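Local atomic coordinates of STU0660 (Streptococcus thermophilus, PDB entry 3ZTH), a protein that belongs to the large Csn2 proteins of CRISPR-mediated bacterial immunity, binds magnesium and probably binds DNA. Residues Leu300-Leu310 and Leu321-Arg332. Sequence-based numbering, arbitrary orientation.
Sequences LLTKMLRQPSL and LNQLFHFSYRIR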
loop_
_atom_site.group_PDB
_atom_site.type_symbol
_atom_site.label_atom_id
_atom_site.label_comp_id
_atom_site.label_asym_id
_atom_site.label_seq_id
_atom_site.Cartn_x
_atom_site.Cartn_y
_atom_site.Cartn_z
ATOM N N LEU A 300 -35.047 -36.750 11.964
ATOM C CA LEU A 300 -34.619 -38.127 12.165
ATOM C C LEU A 300 -33.278 -38.201 12.874
ATOM O O LEU A 300 -32.504 -37.252 12.844
ATOM C CB LEU A 300 -34.530 -38.841 10.815
ATOM C CG LEU A 300 -35.864 -38.867 10.063
ATOM C CD1 LEU A 300 -35.684 -39.443 8.673
ATOM C CD2 LEU A 300 -36.872 -39.688 10.868
ATOM N N LEU A 301 -33.008 -39.332 13.518
ATOM C CA LEU A 301 -31.741 -39.544 14.218
ATOM C C LEU A 301 -31.466 -38.446 15.243
ATOM O O LEU A 301 -30.329 -38.013 15.414
ATOM C CB LEU A 301 -30.590 -39.594 13.207
ATOM C CG LEU A 301 -30.922 -40.233 11.852
ATOM C CD1 LEU A 301 -29.717 -40.127 10.926
ATOM C CD2 LEU A 301 -31.337 -41.678 12.036
ATOM N N THR A 302 -32.507 -37.994 15.924
ATOM C CA THR A 302 -32.332 -36.945 16.916
ATOM C C THR A 302 -33.051 -37.261 18.213
ATOM O O THR A 302 -34.282 -37.355 18.235
ATOM C CB THR A 302 -32.874 -35.575 16.422
ATOM O OG1 THR A 302 -32.263 -35.220 15.178
ATOM C CG2 THR A 302 -32.562 -34.494 17.442
ATOM N N LYS A 303 -32.294 -37.450 19.286
ATOM C CA LYS A 303 -32.923 -37.682 20.570
ATOM C C LYS A 303 -33.278 -36.260 20.961
ATOM O O LYS A 303 -32.391 -35.432 21.156
ATOM C CB LYS A 303 -31.950 -38.261 21.590
ATOM C CG LYS A 303 -32.633 -38.544 22.913
ATOM C CD LYS A 303 -31.654 -38.735 24.058
ATOM C CE LYS A 303 -32.408 -38.958 25.368
ATOM N NZ LYS A 303 -31.496 -39.076 26.543
HETATM N N MSE A 304 -34.567 -35.968 21.064
HETATM C CA MSE A 304 -34.982 -34.617 21.389
HETATM C C MSE A 304 -35.526 -34.385 22.781
HETATM O O MSE A 304 -36.204 -35.233 23.356
HETATM C CB MSE A 304 -35.979 -34.138 20.343
HETATM C CG MSE A 304 -35.317 -33.959 18.993
HETATM SE SE MSE A 304 -36.485 -33.451 17.566
HETATM C CE MSE A 304 -37.367 -35.167 17.357
ATOM N N LEU A 305 -35.208 -33.209 23.312
ATOM C CA LEU A 305 -35.629 -32.796 24.642
ATOM C C LEU A 305 -37.116 -32.453 24.634
ATOM O O LEU A 305 -37.841 -32.755 25.581
ATOM C CB LEU A 305 -34.806 -31.578 25.069
ATOM C CG LEU A 305 -34.900 -31.111 26.521
ATOM C CD1 LEU A 305 -34.613 -32.274 27.465
ATOM C CD2 LEU A 305 -33.904 -29.976 26.740
ATOM N N ARG A 306 -37.556 -31.820 23.552
ATOM C CA ARG A 306 -38.952 -31.434 23.385
ATOM C C ARG A 306 -39.492 -32.155 22.162
ATOM O O ARG A 306 -38.879 -32.102 21.100
ATOM C CB ARG A 306 -39.070 -29.928 23.147
ATOM C CG ARG A 306 -38.577 -29.051 24.282
ATOM C CD ARG A 306 -38.621 -27.580 23.880
ATOM N NE ARG A 306 -38.589 -26.695 25.042
ATOM C CZ ARG A 306 -38.639 -25.366 24.978
ATOM N NH1 ARG A 306 -38.719 -24.752 23.802
ATOM N NH2 ARG A 306 -38.623 -24.649 26.095
ATOM N N GLN A 307 -40.633 -32.820 22.303
ATOM C CA GLN A 307 -41.237 -33.527 21.178
ATOM C C GLN A 307 -41.731 -32.545 20.142
ATOM O O GLN A 307 -42.523 -31.660 20.456
ATOM C CB GLN A 307 -42.432 -34.351 21.624
ATOM C CG GLN A 307 -42.087 -35.672 22.225
ATOM C CD GLN A 307 -43.246 -36.632 22.138
ATOM O OE1 GLN A 307 -43.135 -37.793 22.538
ATOM N NE2 GLN A 307 -44.374 -36.155 21.606
ATOM N N PRO A 308 -41.279 -32.687 18.886
ATOM C CA PRO A 308 -41.752 -31.750 17.865
ATOM C C PRO A 308 -43.244 -31.961 17.659
ATOM O O PRO A 308 -43.742 -33.082 17.771
ATOM C CB PRO A 308 -40.921 -32.121 16.639
ATOM C CG PRO A 308 -40.708 -33.588 16.821
ATOM C CD PRO A 308 -40.383 -33.698 18.299
ATOM N N SER A 309 -43.956 -30.871 17.395
ATOM C CA SER A 309 -45.391 -30.928 17.171
ATOM C C SER A 309 -45.615 -31.526 15.788
ATOM O O SER A 309 -45.172 -30.967 14.777
ATOM C CB SER A 309 -45.998 -29.522 17.250
ATOM O OG SER A 309 -47.414 -29.572 17.207
ATOM N N LEU A 310 -46.291 -32.668 15.751
ATOM C CA LEU A 310 -46.554 -33.342 14.494
ATOM C C LEU A 310 -47.915 -34.006 14.502
ATOM O O LEU A 310 -48.489 -34.256 15.566
ATOM C CB LEU A 310 -45.491 -34.412 14.227
ATOM C CG LEU A 310 -44.030 -33.987 14.108
ATOM C CD1 LEU A 310 -43.146 -35.229 13.982
ATOM C CD2 LEU A 310 -43.861 -33.070 12.908
ATOM N N LEU A 321 -39.393 -44.705 10.563
ATOM C CA LEU A 321 -38.169 -44.365 9.848
ATOM C C LEU A 321 -36.968 -44.453 10.765
ATOM O O LEU A 321 -35.946 -45.050 10.403
ATOM C CB LEU A 321 -38.261 -42.970 9.231
ATOM C CG LEU A 321 -39.108 -42.907 7.956
ATOM C CD1 LEU A 321 -39.226 -41.470 7.494
ATOM C CD2 LEU A 321 -38.485 -43.778 6.867
ATOM N N ASN A 322 -37.079 -43.871 11.953
ATOM C CA ASN A 322 -35.970 -43.937 12.894
ATOM C C ASN A 322 -35.559 -45.386 13.109
ATOM O O ASN A 322 -34.378 -45.718 13.074
ATOM C CB ASN A 322 -36.354 -43.303 14.222
ATOM C CG ASN A 322 -35.786 -41.920 14.377
ATOM O OD1 ASN A 322 -36.178 -41.171 15.274
ATOM N ND2 ASN A 322 -34.845 -41.566 13.501
ATOM N N GLN A 323 -36.543 -46.249 13.319
ATOM C CA GLN A 323 -36.275 -47.662 13.526
ATOM C C GLN A 323 -35.481 -48.263 12.361
ATOM O O GLN A 323 -34.584 -49.078 12.579
ATOM C CB GLN A 323 -37.589 -48.422 13.722
ATOM C CG GLN A 323 -37.382 -49.880 14.062
ATOM C CD GLN A 323 -38.644 -50.579 14.522
ATOM O OE1 GLN A 323 -38.628 -51.782 14.796
ATOM N NE2 GLN A 323 -39.746 -49.834 14.618
ATOM N N LEU A 324 -35.800 -47.857 11.131
ATOM C CA LEU A 324 -35.101 -48.363 9.949
ATOM C C LEU A 324 -33.630 -47.986 9.960
ATOM O O LEU A 324 -32.820 -48.578 9.247
ATOM C CB LEU A 324 -35.735 -47.833 8.663
ATOM C CG LEU A 324 -37.165 -48.277 8.363
ATOM C CD1 LEU A 324 -37.471 -47.914 6.929
ATOM C CD2 LEU A 324 -37.335 -49.785 8.559
ATOM N N PHE A 325 -33.292 -46.981 10.755
ATOM C CA PHE A 325 -31.913 -46.538 10.873
ATOM C C PHE A 325 -31.374 -47.010 12.216
ATOM O O PHE A 325 -30.279 -46.649 12.627
ATOM C CB PHE A 325 -31.834 -45.015 10.767
ATOM C CG PHE A 325 -32.007 -44.500 9.365
ATOM C CD1 PHE A 325 -31.007 -44.681 8.418
ATOM C CD2 PHE A 325 -33.172 -43.847 8.985
ATOM C CE1 PHE A 325 -31.166 -44.219 7.115
ATOM C CE2 PHE A 325 -33.338 -43.384 7.688
ATOM C CZ PHE A 325 -32.334 -43.568 6.751
ATOM N N HIS A 326 -32.159 -47.833 12.890
ATOM C CA HIS A 326 -31.767 -48.361 14.177
ATOM C C HIS A 326 -31.554 -47.248 15.196
ATOM O O HIS A 326 -30.748 -47.386 16.115
ATOM C CB HIS A 326 -30.494 -49.194 14.034
ATOM C CG HIS A 326 -30.647 -50.365 13.118
ATOM N ND1 HIS A 326 -31.581 -51.356 13.331
ATOM C CD2 HIS A 326 -29.998 -50.698 11.977
ATOM C CE1 HIS A 326 -31.503 -52.248 12.359
ATOM N NE2 HIS A 326 -30.551 -51.873 11.525
ATOM N N PHE A 327 -32.262 -46.136 15.026
ATOM C CA PHE A 327 -32.152 -45.044 15.981
ATOM C C PHE A 327 -33.316 -45.240 16.945
ATOM O O PHE A 327 -34.455 -45.451 16.516
ATOM C CB PHE A 327 -32.261 -43.692 15.285
ATOM C CG PHE A 327 -31.773 -42.549 16.126
ATOM C CD1 PHE A 327 -30.414 -42.353 16.329
ATOM C CD2 PHE A 327 -32.671 -41.684 16.742
ATOM C CE1 PHE A 327 -29.960 -41.314 17.133
ATOM C CE2 PHE A 327 -32.222 -40.643 17.547
ATOM C CZ PHE A 327 -30.871 -40.458 17.741
ATOM N N SER A 328 -33.028 -45.156 18.241
ATOM C CA SER A 328 -34.022 -45.382 19.293
ATOM C C SER A 328 -35.082 -44.317 19.607
ATOM O O SER A 328 -36.117 -44.639 20.194
ATOM C CB SER A 328 -33.298 -45.727 20.595
ATOM O OG SER A 328 -32.534 -44.617 21.054
ATOM N N TYR A 329 -34.853 -43.061 19.248
ATOM C CA TYR A 329 -35.847 -42.037 19.566
ATOM C C TYR A 329 -37.260 -42.349 19.083
ATOM O O TYR A 329 -37.456 -42.881 17.988
ATOM C CB TYR A 329 -35.441 -40.679 19.007
ATOM C CG TYR A 329 -36.409 -39.600 19.417
ATOM C CD1 TYR A 329 -36.369 -39.060 20.709
ATOM C CD2 TYR A 329 -37.402 -39.154 18.542
ATOM C CE1 TYR A 329 -37.292 -38.108 21.119
ATOM C CE2 TYR A 329 -38.337 -38.197 18.942
ATOM C CZ TYR A 329 -38.275 -37.680 20.232
ATOM O OH TYR A 329 -39.183 -36.729 20.631
ATOM N N ARG A 330 -38.247 -42.006 19.907
ATOM C CA ARG A 330 -39.640 -42.241 19.555
ATOM C C ARG A 330 -40.559 -41.167 20.112
ATOM O O ARG A 330 -40.457 -40.776 21.275
ATOM C CB ARG A 330 -40.128 -43.594 20.088
ATOM C CG ARG A 330 -39.431 -44.815 19.527
ATOM C CD ARG A 330 -39.943 -45.203 18.153
ATOM N NE ARG A 330 -39.265 -46.407 17.680
ATOM C CZ ARG A 330 -37.969 -46.468 17.386
ATOM N NH1 ARG A 330 -37.207 -45.390 17.509
ATOM N NH2 ARG A 330 -37.428 -47.609 16.980
ATOM N N ILE A 331 -41.460 -40.693 19.266
ATOM C CA ILE A 331 -42.444 -39.715 19.688
ATOM C C ILE A 331 -43.473 -40.547 20.460
ATOM O O ILE A 331 -43.945 -41.566 19.961
ATOM C CB ILE A 331 -43.088 -39.042 18.454
ATOM C CG1 ILE A 331 -42.095 -38.046 17.854
ATOM C CG2 ILE A 331 -44.402 -38.372 18.828
ATOM C CD1 ILE A 331 -42.491 -37.529 16.496
ATOM N N ARG A 332 -43.787 -40.145 21.686
ATOM C CA ARG A 332 -44.757 -40.881 22.491
ATOM C C ARG A 332 -46.152 -40.279 22.371
ATOM O O ARG A 332 -46.319 -39.058 22.316
ATOM C CB ARG A 332 -44.337 -40.918 23.969
ATOM C CG ARG A 332 -43.338 -42.019 24.352
ATOM C CD ARG A 332 -41.894 -41.654 24.019
ATOM N NE ARG A 332 -40.948 -42.644 24.540
ATOM C CZ ARG A 332 -39.629 -42.615 24.343
ATOM N NH1 ARG A 332 -39.070 -41.642 23.630
ATOM N NH2 ARG A 332 -38.865 -43.567 24.865
#
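Tyr329 and Phe327 lay their rings against the backbone of Leu301-Met304, a worked example of how chain leaving a helix folds back on the loop that led into it. The turn is a Schellman motif: His326, at positive phi, ends helix 312-324, with Phe327 N bonded to Asn322 O and His326 N to Gln323 O. Beyond it, Phe327 sets one ring face on Leu301, whose CA stands 3.4 Å from the ring centroid, 9° off the normal, a CH-pi contact.

Tyr329 can be followed outward. With CG anti to the backbone N (chi1 -176°), the ring is carried across the loop. CB and CG meet Thr302 O, which lies over one ring face 3.3 Å from CG; CD1 and CE1 run beside Met304 N, while CE2 touches the selenomethionine methyl, Met304 CE, at 3.6 Å. At the tip, OH abuts Gln307 CG and is buried with no polar partner in the model.

Thr302, whose hydroxyl bonds Ser258, also touches the magnesium ligand Gln26, so the packing borders the metal site. Farther along, Leu310 CD1 meets Ile331 CD1, and Gln307, extended beyond CG, accepts a hydrogen bond at OE1 from Arg332 N (2.6 Å), the donor tilted 29° from the carbonyl plane.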